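Local coordinates for protein allergen Aed a 2 (Aedes aegypti, PDB 3DXL) that binds and sequesters biogenic amines and leukotrienes of the vertebrate host, and so modulates blood feeding by the female mosquito, at residues K223-K235 and W245-K257. Sequence-based numbering, arbitrary orientation.
Sequences KALEEVLNDCKSK and WHYYKCLVESSVK. Unlike the reference sequence in segment 223-235: Glu-227 (reference Lys).
His-246 reaches the C-terminal end of helix 223-234, where its NE2 donates to Cys-232 O at 2.9 Å. That bond is nearly straight (167°) and lies in the imidazole plane, though the nitrogen sits above the carbonyl plane; Lys-235 N binds the same oxygen from the opposite face. A histidine suits this place because its ring N-H can add a second bond to a carbonyl near the helix end. Tyr-247 lays its ring obliquely against helix 223-234: CE1 lies 3.7 Å from Cys-232 CB, CD1 meets Leu-229 CD2, and the hydroxyl passes over the backbone of Lys-233 to hydrogen-bond Glu-236. Cys-250 is joined covalently to Cys-232 (SG to SG 2.0 Å, chi3 -90°), a link that only a cysteine pair can make. Its sulfur stands anti to its own backbone N (chi1 -164°), whereas that of Cys-232 is anti to the carbonyl carbon, and the two meet between the helices. Branched Leu-251 lets one methyl, CD2, touch both Leu-225 CD1 (3.7 Å) and Leu-229 CD2 (4.0 Å), with Phe-260 of helix 257-271 also against it. Ser-254, in the turn that follows, uses its small hydroxyl twice: OG donates to Leu-251 O and accepts from Val-256 N, an ST turn, while CB rests 3.6 Å from Val-228 CG1. Val-256, a compact apolar partner, meets Val-228 tip to tip, Val-256 CG1 to Val-228 CG2 at 4.0 Å; CG1 also touches the small methyl of Ala-224 at the contact's edge. A disulfide bracing two helices is a feature of the all-helical odorant-binding protein fold, here in the C-terminal PBP/GOBP domain.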
loop_
_atom_site.group_PDB
_atom_site.type_symbol
_atom_site.label_atom_id
_atom_site.label_comp_id
_atom_site.label_asym_id
_atom_site.label_seq_id
_atom_site.Cartn_x
_atom_site.Cartn_y
_atom_site.Cartn_z
ATOM N N LYS A 223 3.124 -21.162 8.249
ATOM C CA LYS A 223 3.381 -21.570 9.634
ATOM C C LYS A 223 4.840 -21.363 10.044
ATOM O O LYS A 223 5.132 -20.775 11.092
ATOM C CB LYS A 223 2.938 -23.016 9.894
ATOM C CG LYS A 223 1.438 -23.185 10.045
ATOM C CD LYS A 223 1.065 -24.647 10.293
ATOM C CE LYS A 223 0.387 -25.290 9.076
ATOM N NZ LYS A 223 1.277 -26.030 8.127
ATOM N N ALA A 224 5.763 -21.822 9.203
ATOM C CA ALA A 224 7.180 -21.668 9.498
ATOM C C ALA A 224 7.559 -20.183 9.531
ATOM O O ALA A 224 8.302 -19.754 10.396
ATOM C CB ALA A 224 8.031 -22.446 8.501
ATOM N N LEU A 225 7.011 -19.403 8.600
ATOM C CA LEU A 225 7.246 -17.964 8.571
ATOM C C LEU A 225 6.825 -17.293 9.874
ATOM O O LEU A 225 7.549 -16.482 10.429
ATOM C CB LEU A 225 6.491 -17.333 7.406
ATOM C CG LEU A 225 6.395 -15.804 7.406
ATOM C CD1 LEU A 225 7.756 -15.137 7.198
ATOM C CD2 LEU A 225 5.410 -15.327 6.354
ATOM N N GLU A 226 5.645 -17.650 10.367
ATOM C CA GLU A 226 5.143 -17.048 11.591
ATOM C C GLU A 226 6.066 -17.335 12.768
ATOM O O GLU A 226 6.351 -16.450 13.570
ATOM C CB GLU A 226 3.728 -17.528 11.901
ATOM C CG GLU A 226 2.634 -16.794 11.133
ATOM C CD GLU A 226 1.287 -16.789 11.867
ATOM O OE1 GLU A 226 0.938 -17.800 12.504
ATOM O OE2 GLU A 226 0.573 -15.767 11.802
ATOM N N GLU A 227 6.553 -18.573 12.856
ATOM C CA GLU A 227 7.493 -18.951 13.907
ATOM C C GLU A 227 8.794 -18.156 13.806
ATOM O O GLU A 227 9.295 -17.629 14.796
ATOM C CB GLU A 227 7.769 -20.454 13.850
ATOM C CG GLU A 227 6.569 -21.299 14.246
ATOM C CD GLU A 227 6.711 -22.772 13.905
ATOM O OE1 GLU A 227 7.604 -23.144 13.109
ATOM O OE2 GLU A 227 5.903 -23.559 14.434
ATOM N N VAL A 228 9.324 -18.040 12.591
ATOM C CA VAL A 228 10.512 -17.221 12.371
ATOM C C VAL A 228 10.269 -15.765 12.777
ATOM O O VAL A 228 11.080 -15.156 13.455
ATOM C CB VAL A 228 10.989 -17.297 10.904
ATOM C CG1 VAL A 228 11.953 -16.155 10.580
ATOM C CG2 VAL A 228 11.645 -18.653 10.618
ATOM N N LEU A 229 9.133 -15.208 12.375
ATOM C CA LEU A 229 8.862 -13.817 12.706
ATOM C C LEU A 229 8.666 -13.593 14.197
ATOM O O LEU A 229 9.058 -12.551 14.717
ATOM C CB LEU A 229 7.680 -13.270 11.909
ATOM C CG LEU A 229 8.001 -12.905 10.457
ATOM C CD1 LEU A 229 6.707 -12.527 9.747
ATOM C CD2 LEU A 229 9.027 -11.773 10.364
ATOM N N ASN A 230 8.075 -14.577 14.875
ATOM C CA ASN A 230 7.934 -14.518 16.330
ATOM C C ASN A 230 9.306 -14.445 16.998
ATOM O O ASN A 230 9.515 -13.638 17.912
ATOM C CB ASN A 230 7.104 -15.694 16.865
ATOM C CG ASN A 230 5.604 -15.536 16.593
ATOM O OD1 ASN A 230 5.117 -14.434 16.336
ATOM N ND2 ASN A 230 4.875 -16.645 16.642
ATOM N N ASP A 231 10.242 -15.270 16.525
ATOM C CA ASP A 231 11.618 -15.238 17.019
ATOM C C ASP A 231 12.305 -13.909 16.694
ATOM O O ASP A 231 12.962 -13.328 17.555
ATOM C CB ASP A 231 12.428 -16.417 16.471
ATOM C CG ASP A 231 12.267 -17.682 17.303
ATOM O OD1 ASP A 231 11.286 -17.790 18.071
ATOM O OD2 ASP A 231 13.135 -18.573 17.190
ATOM N N CYS A 232 12.132 -13.422 15.466
ATOM C CA CYS A 232 12.693 -12.122 15.062
ATOM C C CYS A 232 12.133 -10.994 15.933
ATOM O O CYS A 232 12.870 -10.093 16.342
ATOM C CB CYS A 232 12.390 -11.804 13.589
ATOM S SG CYS A 232 13.062 -12.946 12.345
ATOM N N LYS A 233 10.828 -11.061 16.211
ATOM C CA LYS A 233 10.156 -10.062 17.043
ATOM C C LYS A 233 10.656 -10.101 18.480
ATOM O O LYS A 233 10.766 -9.061 19.121
ATOM C CB LYS A 233 8.631 -10.224 16.991
ATOM C CG LYS A 233 7.878 -9.160 17.787
ATOM C CD LYS A 233 6.543 -8.784 17.158
ATOM C CE LYS A 233 6.073 -7.423 17.666
ATOM N NZ LYS A 233 6.205 -7.264 19.145
ATOM N N SER A 234 10.972 -11.298 18.971
ATOM C CA SER A 234 11.500 -11.462 20.331
ATOM C C SER A 234 12.868 -10.791 20.502
ATOM O O SER A 234 13.290 -10.515 21.629
ATOM C CB SER A 234 11.555 -12.942 20.730
ATOM O OG SER A 234 12.663 -13.603 20.143
ATOM N N LYS A 235 13.536 -10.520 19.379
ATOM C CA LYS A 235 14.845 -9.863 19.363
ATOM C C LYS A 235 14.817 -8.507 18.648
ATOM O O LYS A 235 15.852 -7.979 18.242
ATOM C CB LYS A 235 15.896 -10.786 18.739
ATOM C CG LYS A 235 16.341 -11.918 19.661
ATOM C CD LYS A 235 17.143 -12.976 18.920
ATOM C CE LYS A 235 16.232 -13.951 18.191
ATOM N NZ LYS A 235 16.989 -15.078 17.571
ATOM N N TRP A 245 15.136 -2.819 8.765
ATOM C CA TRP A 245 16.368 -3.536 8.453
ATOM C C TRP A 245 16.498 -4.813 9.287
ATOM O O TRP A 245 16.876 -5.865 8.765
ATOM C CB TRP A 245 17.556 -2.604 8.671
ATOM C CG TRP A 245 18.897 -3.262 8.490
ATOM C CD1 TRP A 245 19.564 -3.462 7.311
ATOM C CD2 TRP A 245 19.738 -3.793 9.526
ATOM N NE1 TRP A 245 20.774 -4.086 7.554
ATOM C CE2 TRP A 245 20.898 -4.311 8.898
ATOM C CE3 TRP A 245 19.622 -3.894 10.918
ATOM C CZ2 TRP A 245 21.948 -4.899 9.621
ATOM C CZ3 TRP A 245 20.660 -4.494 11.635
ATOM C CH2 TRP A 245 21.807 -4.984 10.983
ATOM N N HIS A 246 16.173 -4.726 10.573
ATOM C CA HIS A 246 16.205 -5.900 11.433
ATOM C C HIS A 246 15.383 -7.056 10.878
ATOM O O HIS A 246 15.854 -8.195 10.825
ATOM C CB HIS A 246 15.724 -5.564 12.842
ATOM C CG HIS A 246 15.505 -6.769 13.700
ATOM N ND1 HIS A 246 16.540 -7.453 14.304
ATOM C CD2 HIS A 246 14.367 -7.415 14.054
ATOM C CE1 HIS A 246 16.048 -8.465 14.995
ATOM N NE2 HIS A 246 14.734 -8.468 14.857
ATOM N N TYR A 247 14.138 -6.774 10.486
ATOM C CA TYR A 247 13.286 -7.839 9.997
ATOM C C TYR A 247 13.743 -8.362 8.645
ATOM O O TYR A 247 13.698 -9.573 8.403
ATOM C CB TYR A 247 11.820 -7.399 9.980
ATOM C CG TYR A 247 11.203 -7.447 11.359
ATOM C CD1 TYR A 247 10.872 -8.662 11.947
ATOM C CD2 TYR A 247 10.978 -6.282 12.084
ATOM C CE1 TYR A 247 10.320 -8.717 13.214
ATOM C CE2 TYR A 247 10.414 -6.329 13.362
ATOM C CZ TYR A 247 10.097 -7.548 13.910
ATOM O OH TYR A 247 9.541 -7.610 15.162
ATOM N N TYR A 248 14.186 -7.454 7.780
ATOM C CA TYR A 248 14.740 -7.872 6.494
ATOM C C TYR A 248 15.925 -8.836 6.678
ATOM O O TYR A 248 15.931 -9.938 6.123
ATOM C CB TYR A 248 15.145 -6.647 5.672
ATOM C CG TYR A 248 15.816 -6.984 4.364
ATOM C CD1 TYR A 248 15.082 -7.484 3.292
ATOM C CD2 TYR A 248 17.201 -6.835 4.206
ATOM C CE1 TYR A 248 15.705 -7.811 2.079
ATOM C CE2 TYR A 248 17.828 -7.155 3.002
ATOM C CZ TYR A 248 17.076 -7.641 1.950
ATOM O OH TYR A 248 17.676 -7.963 0.754
ATOM N N LYS A 249 16.895 -8.413 7.482
ATOM C CA LYS A 249 18.079 -9.225 7.761
ATOM C C LYS A 249 17.684 -10.567 8.377
ATOM O O LYS A 249 18.170 -11.622 7.963
ATOM C CB LYS A 249 18.989 -8.460 8.707
ATOM C CG LYS A 249 20.196 -9.252 9.199
ATOM C CD LYS A 249 21.118 -8.377 10.015
ATOM C CE LYS A 249 22.240 -9.177 10.686
ATOM N NZ LYS A 249 23.253 -9.731 9.727
ATOM N N CYS A 250 16.795 -10.523 9.365
ATOM C CA CYS A 250 16.354 -11.722 10.051
ATOM C C CYS A 250 15.739 -12.720 9.074
ATOM O O CYS A 250 16.097 -13.893 9.069
ATOM C CB CYS A 250 15.370 -11.366 11.161
ATOM S SG CYS A 250 15.091 -12.665 12.376
ATOM N N LEU A 251 14.831 -12.246 8.222
ATOM C CA LEU A 251 14.184 -13.111 7.247
ATOM C C LEU A 251 15.184 -13.700 6.251
ATOM O O LEU A 251 15.145 -14.899 5.964
ATOM C CB LEU A 251 13.065 -12.365 6.517
ATOM C CG LEU A 251 11.792 -12.179 7.354
ATOM C CD1 LEU A 251 10.953 -11.039 6.805
ATOM C CD2 LEU A 251 11.000 -13.468 7.387
ATOM N N VAL A 252 16.072 -12.849 5.738
ATOM C CA VAL A 252 17.067 -13.256 4.741
ATOM C C VAL A 252 18.040 -14.318 5.273
ATOM O O VAL A 252 18.549 -15.142 4.510
ATOM C CB VAL A 252 17.828 -12.010 4.176
ATOM C CG1 VAL A 252 19.080 -12.414 3.376
ATOM C CG2 VAL A 252 16.892 -11.179 3.315
ATOM N N GLU A 253 18.275 -14.300 6.581
ATOM C CA GLU A 253 19.215 -15.218 7.219
ATOM C C GLU A 253 18.536 -16.408 7.894
ATOM O O GLU A 253 19.215 -17.272 8.452
ATOM C CB GLU A 253 20.079 -14.427 8.198
ATOM C CG GLU A 253 20.961 -13.396 7.472
ATOM C CD GLU A 253 21.708 -12.428 8.384
ATOM O OE1 GLU A 253 21.640 -12.565 9.624
ATOM O OE2 GLU A 253 22.366 -11.512 7.845
ATOM N N SER A 254 17.205 -16.475 7.804
ATOM C CA SER A 254 16.402 -17.472 8.532
ATOM C C SER A 254 16.184 -18.778 7.766
ATOM O O SER A 254 16.528 -18.898 6.600
ATOM C CB SER A 254 15.030 -16.881 8.860
ATOM O OG SER A 254 14.205 -16.919 7.710
ATOM N N SER A 255 15.556 -19.748 8.434
ATOM C CA SER A 255 15.191 -21.017 7.811
ATOM C C SER A 255 14.085 -20.903 6.752
ATOM O O SER A 255 13.785 -21.882 6.076
ATOM C CB SER A 255 14.759 -22.019 8.882
ATOM O OG SER A 255 13.621 -21.530 9.575
ATOM N N VAL A 256 13.482 -19.720 6.597
ATOM C CA VAL A 256 12.507 -19.519 5.517
ATOM C C VAL A 256 13.081 -18.616 4.422
ATOM O O VAL A 256 12.334 -18.097 3.597
ATOM C CB VAL A 256 11.108 -19.011 6.019
ATOM C CG1 VAL A 256 10.498 -20.002 6.991
ATOM C CG2 VAL A 256 11.201 -17.618 6.651
ATOM N N LYS A 257 14.406 -18.449 4.395
ATOM C CA LYS A 257 15.012 -17.480 3.484
ATOM C C LYS A 257 14.664 -17.699 2.020
ATOM O O LYS A 257 14.434 -16.730 1.295
ATOM C CB LYS A 257 16.529 -17.398 3.684
ATOM C CG LYS A 257 17.320 -18.663 3.353
ATOM C CD LYS A 257 18.829 -18.471 3.537
ATOM C CE LYS A 257 19.260 -18.464 4.991
ATOM N NZ LYS A 257 19.123 -19.810 5.606
#